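Vinylacetyl-CoA Delta-isomerase (Nitrosopumilus maritimus SCM1, PDB 6VJR) probably catalyses the dehydration of 4-hydroxybutyryl-CoA and the isomerisation of vinylacetyl-CoA, using FAD, a [4Fe-4S] cluster and an additional iron ion. Local coordinates at residues Thr297-Val302 / Val438-Glu443; Ile304-Thr309 / Met422-Leu427; Leu379-Ala384 / Asn430-Arg435. All coordinates share one frame; numbering follows the deposited sequence.

Overall arrangement
The three contacts tie four helices of the C-terminal, acyl-CoA dehydrogenase-like part of the chain together. Contacts 1 and 2 share helix 295-314, contacts 2 and 3 share helix 418-432, and helix 437-446 of contact 1 follows the latter directly. Between centres, contacts 1 and 2 lie about 14 Å apart, contacts 1 and 3 about 11 Å, and contacts 2 and 3 about 9 Å. Met431 joins the first and third, its CE 3.5 Å from Leu299 O. Contact 1 borders the iron, the [4Fe-4S] cluster and one FAD; contact 3 reaches a second FAD through Asp382. Both flavins lie between this chain and the third subunit, whereas contact 2 is plain packing.

Contact 1: Thr297-Val302 / Val438-Glu443; sequences TGLGDV and VGYLTE. With FE (Fe (III) ion), chain I; FAD (flavin-adenine dinucleotide), chain F; SF4 (iron/sulfur cluster), chain E.
Leu299 and Tyr440 run past each other in opposite directions where helix 295-314 meets helix 437-446, and this pair is the tight part of the contact. Leu299 CB lies 3.7 Å from Tyr440 CD1, and its CD2 branch lies 3.9 Å from the same ring carbon, so the leucine lies obliquely against the CD1-CE1 side of the ring. Tyr440 reaches across because its CG stands anti to the backbone N (chi1 -173°), while Pro373, Ile376 and Ser377 of helix 372-384 also pack on it. Toward the phenol end the fit within the two segments is looser: Tyr440 OH meets Gly300, which has no side chain, 3.8 Å from its CA. Gly439, on the same helix as the tyrosine, is partly exposed. Both helices belong to the mainly helical C-terminal region related to the acyl-CoA dehydrogenases. A wide pi-type turn, closed by Glu443 N on Val438 O at 2.9 Å, ends on the metal ligand. Glu443 bends at chi2 (-97°) and binds the iron ion through OE2, 2.0 Å from FE; His289 and Tyr293 are further protein ligands. Its CG meanwhile rests 3.4 Å from C7 of the flavin. Lys296, next to the cluster ligand Cys295, pairs with the carboxylate through OE1 and also donates to Gly439 O, linking the start of helix 295-314 to this turn.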
loop_
_atom_site.group_PDB
_atom_site.type_symbol
_atom_site.label_atom_id
_atom_site.label_comp_id
_atom_site.label_asym_id
_atom_site.label_seq_id
_atom_site.Cartn_x
_atom_site.Cartn_y
_atom_site.Cartn_z
ATOM N N THR A 297 -15.665 -5.913 11.452
ATOM C CA THR A 297 -15.382 -7.155 10.766
ATOM C C THR A 297 -16.660 -7.913 10.403
ATOM O O THR A 297 -16.654 -8.685 9.426
ATOM C CB THR A 297 -14.378 -8.040 11.485
ATOM O OG1 THR A 297 -14.897 -8.618 12.669
ATOM C CG2 THR A 297 -13.090 -7.309 11.787
ATOM N N GLY A 298 -17.717 -7.757 11.212
ATOM C CA GLY A 298 -19.008 -8.286 10.826
ATOM C C GLY A 298 -19.605 -7.555 9.607
ATOM O O GLY A 298 -20.198 -8.172 8.718
ATOM N N LEU A 299 -19.434 -6.234 9.558
ATOM C CA LEU A 299 -19.822 -5.471 8.386
ATOM C C LEU A 299 -18.986 -5.893 7.166
ATOM O O LEU A 299 -19.510 -6.044 6.069
ATOM C CB LEU A 299 -19.640 -3.983 8.660
ATOM C CG LEU A 299 -20.811 -3.284 9.330
ATOM C CD1 LEU A 299 -21.140 -3.913 10.686
ATOM C CD2 LEU A 299 -20.546 -1.824 9.440
ATOM N N GLY A 300 -17.692 -6.129 7.382
ATOM C CA GLY A 300 -16.829 -6.653 6.339
ATOM C C GLY A 300 -17.348 -7.971 5.784
ATOM O O GLY A 300 -17.344 -8.171 4.574
ATOM N N ASP A 301 -17.807 -8.873 6.679
ATOM C CA ASP A 301 -18.354 -10.156 6.250
ATOM C C ASP A 301 -19.560 -9.953 5.325
ATOM O O ASP A 301 -19.703 -10.606 4.291
ATOM C CB ASP A 301 -18.791 -10.958 7.473
ATOM C CG ASP A 301 -17.652 -11.446 8.364
ATOM O OD1 ASP A 301 -16.538 -11.650 7.842
ATOM O OD2 ASP A 301 -17.897 -11.633 9.617
ATOM N N VAL A 302 -20.432 -9.015 5.674
ATOM C CA VAL A 302 -21.595 -8.668 4.849
ATOM C C VAL A 302 -21.146 -8.134 3.483
ATOM O O VAL A 302 -21.674 -8.558 2.465
ATOM C CB VAL A 302 -22.510 -7.668 5.586
ATOM C CG1 VAL A 302 -23.608 -7.146 4.673
ATOM C CG2 VAL A 302 -23.094 -8.249 6.858
ATOM N N VAL A 438 -21.227 5.859 6.418
ATOM C CA VAL A 438 -20.912 6.740 7.529
ATOM C C VAL A 438 -20.231 5.963 8.644
ATOM O O VAL A 438 -19.203 6.373 9.153
ATOM C CB VAL A 438 -22.161 7.459 8.043
ATOM C CG1 VAL A 438 -21.934 8.154 9.388
ATOM C CG2 VAL A 438 -22.650 8.400 6.981
ATOM N N GLY A 439 -20.810 4.826 8.990
ATOM C CA GLY A 439 -20.216 3.998 10.019
ATOM C C GLY A 439 -19.060 3.143 9.515
ATOM O O GLY A 439 -17.995 3.119 10.145
ATOM N N TYR A 440 -19.199 2.534 8.333
ATOM C CA TYR A 440 -18.187 1.579 7.927
ATOM C C TYR A 440 -16.862 2.284 7.594
ATOM O O TYR A 440 -15.788 1.740 7.842
ATOM C CB TYR A 440 -18.704 0.729 6.765
ATOM C CG TYR A 440 -17.774 -0.405 6.386
ATOM C CD1 TYR A 440 -17.359 -1.331 7.311
ATOM C CD2 TYR A 440 -17.208 -0.481 5.133
ATOM C CE1 TYR A 440 -16.502 -2.362 6.982
ATOM C CE2 TYR A 440 -16.338 -1.511 4.798
ATOM C CZ TYR A 440 -15.925 -2.424 5.730
ATOM O OH TYR A 440 -15.047 -3.420 5.425
ATOM N N LEU A 441 -16.953 3.458 6.990
ATOM C CA LEU A 441 -15.786 4.212 6.572
ATOM C C LEU A 441 -15.459 5.299 7.579
ATOM O O LEU A 441 -14.448 5.198 8.279
ATOM C CB LEU A 441 -15.929 4.760 5.147
ATOM C CG LEU A 441 -16.163 3.721 4.065
ATOM C CD1 LEU A 441 -16.220 4.389 2.679
ATOM C CD2 LEU A 441 -15.112 2.648 4.104
ATOM N N THR A 442 -16.278 6.348 7.661
ATOM C CA THR A 442 -15.848 7.505 8.417
ATOM C C THR A 442 -15.777 7.264 9.934
ATOM O O THR A 442 -14.889 7.819 10.597
ATOM C CB THR A 442 -16.729 8.696 8.028
ATOM O OG1 THR A 442 -16.853 8.767 6.602
ATOM C CG2 THR A 442 -16.070 9.988 8.481
ATOM N N GLU A 443 -16.673 6.443 10.505
ATOM C CA GLU A 443 -16.551 6.149 11.917
ATOM C C GLU A 443 -15.362 5.213 12.162
ATOM O O GLU A 443 -14.691 5.330 13.174
ATOM C CB GLU A 443 -17.830 5.555 12.482
ATOM C CG GLU A 443 -17.867 5.768 13.987
ATOM C CD GLU A 443 -17.411 4.635 14.831
ATOM O OE1 GLU A 443 -17.389 3.502 14.271
ATOM O OE2 GLU A 443 -17.179 4.877 16.038
HETATM FE FE FE I . -16.830 3.976 17.737
HETATM P PA FAD F . -10.834 16.702 14.781
HETATM O O1A FAD F . -10.232 16.595 16.121
HETATM O O2A FAD F . -11.306 18.031 14.347
HETATM O O5B FAD F . -9.823 15.980 13.784
HETATM C C5B FAD F . -9.596 16.462 12.437
HETATM C C4B FAD F . -8.144 16.279 12.106
HETATM O O4B FAD F . -7.355 17.229 12.863
HETATM C C3B FAD F . -7.533 14.894 12.390
HETATM O O3B FAD F . -6.579 14.555 11.379
HETATM C C2B FAD F . -6.832 15.096 13.728
HETATM O O2B FAD F . -5.773 14.202 14.032
HETATM C C1B FAD F . -6.341 16.539 13.583
HETATM N N9A FAD F . -6.181 17.232 14.855
HETATM C C8A FAD F . -7.134 17.637 15.765
HETATM N N7A FAD F . -6.665 18.274 16.809
HETATM C C5A FAD F . -5.299 18.272 16.595
HETATM C C6A FAD F . -4.228 18.793 17.351
HETATM N N6A FAD F . -4.408 19.481 18.480
HETATM N N1A FAD F . -2.974 18.569 16.896
HETATM C C2A FAD F . -2.823 17.910 15.733
HETATM N N3A FAD F . -3.744 17.407 14.916
HETATM C C4A FAD F . -4.982 17.612 15.407
HETATM N N1 FAD F . -17.711 10.406 20.257
HETATM C C2 FAD F . -18.392 10.194 21.432
HETATM O O2 FAD F . -18.062 10.728 22.503
HETATM N N3 FAD F . -19.444 9.298 21.436
HETATM C C4 FAD F . -19.925 8.604 20.363
HETATM O O4 FAD F . -20.928 7.916 20.436
HETATM C C4X FAD F . -19.255 8.919 19.110
HETATM N N5 FAD F . -19.677 8.311 17.997
HETATM C C5X FAD F . -19.189 8.780 16.795
HETATM C C6 FAD F . -19.755 8.353 15.585
HETATM C C7 FAD F . -19.320 8.841 14.362
HETATM C C7M FAD F . -20.030 8.434 13.093
HETATM C C8 FAD F . -18.185 9.675 14.317
HETATM C C8M FAD F . -17.623 10.126 13.000
HETATM C C9 FAD F . -17.554 10.042 15.482
HETATM C C9A FAD F . -18.069 9.627 16.736
HETATM N N10 FAD F . -17.531 10.082 17.939
HETATM C C10 FAD F . -18.151 9.826 19.162
HETATM C "C1'" FAD F . -16.547 11.177 17.838
HETATM C "C2'" FAD F . -15.110 10.822 17.540
HETATM O "O2'" FAD F . -14.515 10.374 18.759
HETATM C "C3'" FAD F . -14.370 12.053 16.999
HETATM O "O3'" FAD F . -14.885 12.280 15.701
HETATM C "C4'" FAD F . -12.836 11.962 17.029
HETATM O "O4'" FAD F . -12.351 12.024 18.377
HETATM C "C5'" FAD F . -12.169 13.061 16.222
HETATM O "O5'" FAD F . -12.574 14.327 16.715
HETATM P P FAD F . -13.195 15.398 15.770
HETATM O O1P FAD F . -14.353 14.885 15.037
HETATM O O2P FAD F . -13.357 16.619 16.574
HETATM O O3P FAD F . -12.103 15.705 14.639
HETATM FE FE1 SF4 E . -18.744 1.630 17.554
HETATM FE FE2 SF4 E . -19.209 -0.434 15.801
HETATM FE FE3 SF4 E . -21.180 1.104 16.519
HETATM FE FE4 SF4 E . -20.244 -0.727 18.241
HETATM S S1 SF4 E . -21.368 -1.131 16.347
HETATM S S2 SF4 E . -20.730 1.521 18.721
HETATM S S3 SF4 E . -17.968 -0.573 17.758
HETATM S S4 SF4 E . -19.320 1.820 15.419
#

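Contact 2: Ile304-Thr309 / Met422-Leu427; sequences IGAAAT and MRILRL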
loop_
_atom_site.group_PDB
_atom_site.type_symbol
_atom_site.label_atom_id
_atom_site.label_comp_id
_atom_site.label_asym_id
_atom_site.label_seq_id
_atom_site.Cartn_x
_atom_site.Cartn_y
_atom_site.Cartn_z
ATOM N N ILE A 304 -18.309 -8.510 1.888
ATOM C CA ILE A 304 -17.677 -9.585 1.139
ATOM C C ILE A 304 -18.764 -10.468 0.514
ATOM O O ILE A 304 -18.751 -10.817 -0.666
ATOM C CB ILE A 304 -16.739 -10.385 2.042
ATOM C CG1 ILE A 304 -15.530 -9.574 2.449
ATOM C CG2 ILE A 304 -16.383 -11.714 1.386
ATOM C CD1 ILE A 304 -14.760 -10.172 3.606
ATOM N N GLY A 305 -19.764 -10.812 1.324
ATOM C CA GLY A 305 -20.890 -11.572 0.844
ATOM C C GLY A 305 -21.634 -10.860 -0.296
ATOM O O GLY A 305 -22.078 -11.512 -1.244
ATOM N N ALA A 306 -21.805 -9.538 -0.193
ATOM C CA ALA A 306 -22.462 -8.790 -1.242
ATOM C C ALA A 306 -21.641 -8.816 -2.526
ATOM O O ALA A 306 -22.213 -9.004 -3.606
ATOM C CB ALA A 306 -22.726 -7.406 -0.792
ATOM N N ALA A 307 -20.315 -8.631 -2.409
ATOM C CA ALA A 307 -19.458 -8.646 -3.585
ATOM C C ALA A 307 -19.527 -10.040 -4.256
ATOM O O ALA A 307 -19.611 -10.178 -5.474
ATOM C CB ALA A 307 -18.060 -8.298 -3.142
ATOM N N ALA A 308 -19.495 -11.124 -3.462
ATOM C CA ALA A 308 -19.548 -12.483 -4.005
ATOM C C ALA A 308 -20.888 -12.723 -4.690
ATOM O O ALA A 308 -20.959 -13.412 -5.715
ATOM C CB ALA A 308 -19.279 -13.518 -2.939
ATOM N N THR A 309 -21.955 -12.165 -4.091
ATOM C CA THR A 309 -23.278 -12.310 -4.685
ATOM C C THR A 309 -23.359 -11.620 -6.044
ATOM O O THR A 309 -23.886 -12.217 -6.980
ATOM C CB THR A 309 -24.357 -11.844 -3.731
ATOM O OG1 THR A 309 -24.332 -12.608 -2.525
ATOM C CG2 THR A 309 -25.726 -11.896 -4.366
ATOM N N MET A 422 -30.599 -5.832 -8.449
ATOM C CA MET A 422 -30.768 -4.466 -7.976
ATOM C C MET A 422 -30.566 -4.356 -6.466
ATOM O O MET A 422 -29.886 -3.445 -5.993
ATOM C CB MET A 422 -32.114 -3.872 -8.380
ATOM C CG MET A 422 -32.264 -3.792 -9.855
ATOM S SD MET A 422 -33.808 -3.072 -10.446
ATOM C CE MET A 422 -33.958 -1.794 -9.192
ATOM N N ARG A 423 -31.188 -5.244 -5.703
ATOM C CA ARG A 423 -31.093 -5.155 -4.260
ATOM C C ARG A 423 -29.640 -5.284 -3.783
ATOM O O ARG A 423 -29.211 -4.573 -2.880
ATOM C CB ARG A 423 -31.955 -6.246 -3.605
ATOM C CG ARG A 423 -33.433 -5.920 -3.603
ATOM C CD ARG A 423 -34.267 -7.112 -3.151
ATOM N NE ARG A 423 -35.686 -6.827 -3.013
ATOM C CZ ARG A 423 -36.219 -6.081 -2.066
ATOM N NH1 ARG A 423 -35.521 -5.728 -1.005
ATOM N NH2 ARG A 423 -37.507 -5.797 -2.128
ATOM N N ILE A 424 -28.886 -6.225 -4.368
ATOM C CA ILE A 424 -27.531 -6.445 -3.882
ATOM C C ILE A 424 -26.646 -5.243 -4.269
ATOM O O ILE A 424 -25.812 -4.805 -3.485
ATOM C CB ILE A 424 -26.933 -7.801 -4.290
ATOM C CG1 ILE A 424 -25.837 -8.183 -3.294
ATOM C CG2 ILE A 424 -26.447 -7.812 -5.734
ATOM C CD1 ILE A 424 -26.385 -8.661 -1.962
ATOM N N LEU A 425 -26.840 -4.671 -5.457
ATOM C CA LEU A 425 -26.121 -3.462 -5.838
ATOM C C LEU A 425 -26.395 -2.301 -4.881
ATOM O O LEU A 425 -25.465 -1.596 -4.466
ATOM C CB LEU A 425 -26.424 -3.081 -7.287
ATOM C CG LEU A 425 -25.872 -4.021 -8.366
ATOM C CD1 LEU A 425 -26.586 -3.824 -9.663
ATOM C CD2 LEU A 425 -24.392 -3.760 -8.546
ATOM N N ARG A 426 -27.666 -2.125 -4.514
ATOM C CA ARG A 426 -28.036 -1.085 -3.538
ATOM C C ARG A 426 -27.362 -1.329 -2.184
ATOM O O ARG A 426 -26.985 -0.392 -1.506
ATOM C CB ARG A 426 -29.555 -0.945 -3.395
ATOM C CG ARG A 426 -30.166 -0.294 -4.637
ATOM C CD ARG A 426 -29.714 1.142 -4.792
ATOM N NE ARG A 426 -30.566 1.813 -5.765
ATOM C CZ ARG A 426 -30.113 2.687 -6.699
ATOM N NH1 ARG A 426 -28.918 3.211 -6.555
ATOM N NH2 ARG A 426 -30.914 3.068 -7.683
ATOM N N LEU A 427 -27.261 -2.598 -1.746
ATOM C CA LEU A 427 -26.566 -2.904 -0.510
ATOM C C LEU A 427 -25.109 -2.422 -0.564
ATOM O O LEU A 427 -24.608 -1.778 0.388
ATOM C CB LEU A 427 -26.722 -4.350 -0.076
ATOM C CG LEU A 427 -26.057 -4.699 1.251
ATOM C CD1 LEU A 427 -26.643 -3.932 2.421
ATOM C CD2 LEU A 427 -26.140 -6.189 1.481
#
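Ala306 and Thr309 meet Ile424 in a buried, apolar helix-helix contact between helix 295-314 and helix 418-432, within the helical C-terminal region of the subunit and away from the annotated sites. The arrangement has the form of knobs-into-holes packing: Ile424 is the knob, and Ala306, Thr309, Ile310 and Tyr313 of the facing helix outline its hole. The two short segments run obliquely antiparallel, with 142° between their directions, and their axes come within 9.5 Å of each other. The small side chain of Ala306 is consistent with the close backbones, its CA being 6.2 Å from the CA of Ile424.

Ile424 enters with its longer branch. CG1 stands anti to the backbone N (chi1 -156°) and lies 3.7 Å from Ala306 O, and the terminal CD1 settles over Ala306, 4.0 Å from its CB. One turn along, Thr309 CG2 approaches Ile424 CG1 at 3.9 Å, the two side chains meeting at a slant. The threonine thus divides its work: the methyl faces the knob, and the hydroxyl turns back along its own helix to donate to Gly305 O at 2.8 Å. That carbonyl also accepts from Thr309 N, the two donors arriving from opposite faces of its plane. With an alanine here, OG1 and CG2 are gone: Gly305 O is likely to keep the backbone donor but lose the hydroxyl, and a gap would probably open where CG2 met Ile424 CG1. Lys468 and Val464 of the second subunit pack on Thr309 and Ala308, so helix 295-314 also contributes to the subunit interface. One turn beyond Ile424, Leu427 CD2 touches the Ala306 methyl more lightly, 4.3 Å from CB.

Contact 3: Leu379-Ala384 / Asn430-Arg435; sequences LAQDIA and NMTLGR. With FAD (flavin-adenine dinucleotide), chain V.
Gln381 NE2 donates to Thr432 OG1 at 2.9 Å, in a nearly straight bond (N-H...O 164°) whose acceptor lies in the plane of the amide. Leu433 packs beside the same nitrogen, its CG 3.8 Å away. Gln381 is modelled in two conformers, so this bond and those of OE1 hold for the conformer described, extended beyond CG, and are otherwise doubtful. Thr432 OG1, set between its backbone N and carbonyl carbon (chi1 67°), also hydrogen-bonds Ile428 O one turn back, so the hydroxyl that receives the amide is itself held to the end of its helix. The amide's other end belongs to the subunit interface: OE1 bonds Tyr374 and Thr442 of the third subunit, and His446 of that subunit reaches Gln381 O. The next residue, Asp382, turns to the flavin instead, OD1 accepting from the hydroxyl O3B of the adenosine ribose of FAD at 2.8 Å. Helix 372-384 thus joins this FAD site to the C-terminal end of helix 418-432. Around it, Ala380 packs on Leu303 of helix 295-314 and Met329 of helix 320-345, and Ala384 on Leu425 and Ile428 of helix 418-432.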
loop_
_atom_site.group_PDB
_atom_site.type_symbol
_atom_site.label_atom_id
_atom_site.label_comp_id
_atom_site.label_asym_id
_atom_site.label_seq_id
_atom_site.Cartn_x
_atom_site.Cartn_y
_atom_site.Cartn_z
ATOM N N LEU A 379 -12.619 -2.560 -3.411
ATOM C CA LEU A 379 -12.657 -3.846 -4.086
ATOM C C LEU A 379 -14.093 -4.284 -4.369
ATOM O O LEU A 379 -14.370 -4.881 -5.407
ATOM C CB LEU A 379 -11.879 -4.905 -3.321
ATOM C CG LEU A 379 -10.382 -4.644 -3.193
ATOM C CD1 LEU A 379 -9.739 -5.671 -2.313
ATOM C CD2 LEU A 379 -9.691 -4.587 -4.563
ATOM N N ALA A 380 -14.984 -4.077 -3.399
ATOM C CA ALA A 380 -16.408 -4.350 -3.623
ATOM C C ALA A 380 -16.968 -3.595 -4.830
ATOM O O ALA A 380 -17.734 -4.145 -5.631
ATOM C CB ALA A 380 -17.219 -4.107 -2.352
ATOM N N GLN A 381 -16.578 -2.335 -4.972
ATOM C CA GLN A 381 -17.070 -1.546 -6.091
ATOM C C GLN A 381 -16.489 -2.062 -7.401
ATOM O O GLN A 381 -17.184 -2.074 -8.407
ATOM C CB GLN A 381 -16.740 -0.071 -5.912
ATOM C CG GLN A 381 -17.476 0.553 -4.743
ATOM C CD GLN A 381 -17.454 2.063 -4.800
ATOM O OE1 GLN A 381 -16.810 2.673 -5.673
ATOM N NE2 GLN A 381 -18.217 2.675 -3.906
ATOM N N ASP A 382 -15.224 -2.476 -7.398
ATOM C CA ASP A 382 -14.629 -3.100 -8.601
ATOM C C ASP A 382 -15.465 -4.312 -9.034
ATOM O O ASP A 382 -15.912 -4.469 -10.188
ATOM C CB ASP A 382 -13.202 -3.515 -8.299
ATOM C CG ASP A 382 -12.414 -4.201 -9.414
ATOM O OD1 ASP A 382 -12.984 -4.448 -10.536
ATOM O OD2 ASP A 382 -11.218 -4.500 -9.173
ATOM N N ILE A 383 -15.725 -5.213 -8.071
ATOM C CA ILE A 383 -16.445 -6.444 -8.390
ATOM C C ILE A 383 -17.868 -6.145 -8.867
ATOM O O ILE A 383 -18.403 -6.855 -9.706
ATOM C CB ILE A 383 -16.412 -7.388 -7.175
ATOM C CG1 ILE A 383 -14.969 -7.821 -6.869
ATOM C CG2 ILE A 383 -17.333 -8.572 -7.408
ATOM C CD1 ILE A 383 -14.749 -8.479 -5.553
ATOM N N ALA A 384 -18.515 -5.119 -8.308
ATOM C CA ALA A 384 -19.923 -4.844 -8.617
ATOM C C ALA A 384 -20.138 -4.355 -10.052
ATOM O O ALA A 384 -21.147 -4.699 -10.689
ATOM C CB ALA A 384 -20.450 -3.840 -7.644
ATOM N N ASN A 430 -24.975 1.307 -0.402
ATOM C CA ASN A 430 -25.292 1.740 0.944
ATOM C C ASN A 430 -24.095 1.655 1.884
ATOM O O ASN A 430 -23.926 2.507 2.743
ATOM C CB ASN A 430 -26.443 0.883 1.472
ATOM C CG ASN A 430 -26.732 0.991 2.949
ATOM O OD1 ASN A 430 -27.298 1.979 3.439
ATOM N ND2 ASN A 430 -26.296 -0.005 3.679
ATOM N N MET A 431 -23.298 0.612 1.738
ATOM C CA MET A 431 -22.161 0.389 2.625
ATOM C C MET A 431 -20.891 1.128 2.187
ATOM O O MET A 431 -19.982 1.274 3.012
ATOM C CB MET A 431 -21.880 -1.101 2.756
ATOM C CG MET A 431 -23.025 -1.821 3.434
ATOM S SD MET A 431 -22.700 -3.555 3.768
ATOM C CE MET A 431 -21.609 -3.344 5.190
ATOM N N THR A 432 -20.796 1.566 0.924
ATOM C CA THR A 432 -19.565 2.201 0.419
ATOM C C THR A 432 -19.710 3.695 0.139
ATOM O O THR A 432 -18.713 4.405 0.186
ATOM C CB THR A 432 -19.099 1.414 -0.806
ATOM O OG1 THR A 432 -20.010 1.539 -1.889
ATOM C CG2 THR A 432 -18.830 -0.044 -0.473
ATOM N N LEU A 433 -20.927 4.167 -0.148
ATOM C CA LEU A 433 -21.225 5.571 -0.386
ATOM C C LEU A 433 -22.342 6.119 0.507
ATOM O O LEU A 433 -22.355 7.311 0.819
ATOM C CB LEU A 433 -21.578 5.815 -1.849
ATOM C CG LEU A 433 -20.467 5.538 -2.852
ATOM C CD1 LEU A 433 -20.967 5.635 -4.282
ATOM C CD2 LEU A 433 -19.356 6.472 -2.591
ATOM N N GLY A 434 -23.305 5.291 0.870
ATOM C CA GLY A 434 -24.543 5.732 1.469
ATOM C C GLY A 434 -24.543 5.696 2.981
ATOM O O GLY A 434 -23.514 5.916 3.638
ATOM N N ARG A 435 -25.738 5.382 3.527
ATOM C CA ARG A 435 -25.967 5.690 4.925
ATOM C C ARG A 435 -25.052 4.857 5.819
ATOM O O ARG A 435 -24.626 5.324 6.884
ATOM C CB ARG A 435 -27.415 5.366 5.317
ATOM C CG ARG A 435 -28.467 6.400 5.001
ATOM C CD ARG A 435 -29.751 6.135 5.747
ATOM N NE ARG A 435 -29.687 6.825 7.042
ATOM C CZ ARG A 435 -30.662 6.925 7.909
ATOM N NH1 ARG A 435 -30.482 7.659 9.007
ATOM N NH2 ARG A 435 -31.800 6.312 7.660
HETATM P PA FAD V . -18.766 -5.404 -15.255
HETATM O O1A FAD V . -18.222 -5.705 -16.598
HETATM O O2A FAD V . -19.977 -6.131 -14.784
HETATM O O5B FAD V . -17.545 -5.554 -14.257
HETATM C C5B FAD V . -17.764 -6.014 -12.900
HETATM C C4B FAD V . -16.585 -6.850 -12.461
HETATM O O4B FAD V . -16.615 -8.084 -13.212
HETATM C C3B FAD V . -15.187 -6.231 -12.723
HETATM O O3B FAD V . -14.270 -6.623 -11.698
HETATM C C2B FAD V . -14.777 -6.849 -14.087
HETATM O O2B FAD V . -13.388 -6.935 -14.344
HETATM C C1B FAD V . -15.401 -8.234 -13.957
HETATM N N9A FAD V . -15.683 -8.898 -15.219
HETATM C C8A FAD V . -16.655 -8.585 -16.134
HETATM N N7A FAD V . -16.667 -9.382 -17.180
HETATM C C5A FAD V . -15.642 -10.273 -16.950
HETATM C C6A FAD V . -15.174 -11.378 -17.689
HETATM N N6A FAD V . -15.719 -11.766 -18.835
HETATM N N1A FAD V . -14.107 -12.060 -17.200
HETATM C C2A FAD V . -13.601 -11.646 -16.029
HETATM N N3A FAD V . -13.956 -10.626 -15.251
HETATM C C4A FAD V . -15.023 -9.990 -15.741
HETATM N N1 FAD V . -19.555 3.753 -20.857
HETATM C C2 FAD V . -19.856 4.389 -22.031
HETATM O O2 FAD V . -19.947 3.802 -23.108
HETATM N N3 FAD V . -20.085 5.749 -22.027
HETATM C C4 FAD V . -20.003 6.610 -20.968
HETATM O O4 FAD V . -20.307 7.804 -21.077
HETATM C C4X FAD V . -19.778 5.935 -19.732
HETATM N N5 FAD V . -19.749 6.676 -18.611
HETATM C C5X FAD V . -19.719 6.011 -17.403
HETATM C C6 FAD V . -19.894 6.709 -16.202
HETATM C C7 FAD V . -19.936 6.051 -14.971
HETATM C C7M FAD V . -20.228 6.811 -13.702
HETATM C C8 FAD V . -19.551 4.710 -14.899
HETATM C C8M FAD V . -19.561 3.961 -13.597
HETATM C C9 FAD V . -19.382 4.003 -16.073
HETATM C C9A FAD V . -19.449 4.635 -17.334
HETATM N N10 FAD V . -19.310 3.930 -18.533
HETATM C C10 FAD V . -19.566 4.513 -19.762
HETATM C "C1'" FAD V . -19.302 2.460 -18.461
HETATM C "C2'" FAD V . -17.997 1.782 -18.090
HETATM O "O2'" FAD V . -17.202 1.714 -19.268
HETATM C "C3'" FAD V . -18.299 0.396 -17.550
HETATM O "O3'" FAD V . -18.833 0.605 -16.253
HETATM C "C4'" FAD V . -17.088 -0.547 -17.549
HETATM O "O4'" FAD V . -16.695 -0.959 -18.853
HETATM C "C5'" FAD V . -17.320 -1.765 -16.684
HETATM O "O5'" FAD V . -18.452 -2.489 -17.246
HETATM P P FAD V . -19.659 -2.884 -16.278
HETATM O O1P FAD V . -20.160 -1.705 -15.590
HETATM O O2P FAD V . -20.594 -3.681 -17.102
HETATM O O3P FAD V . -19.057 -3.817 -15.161
#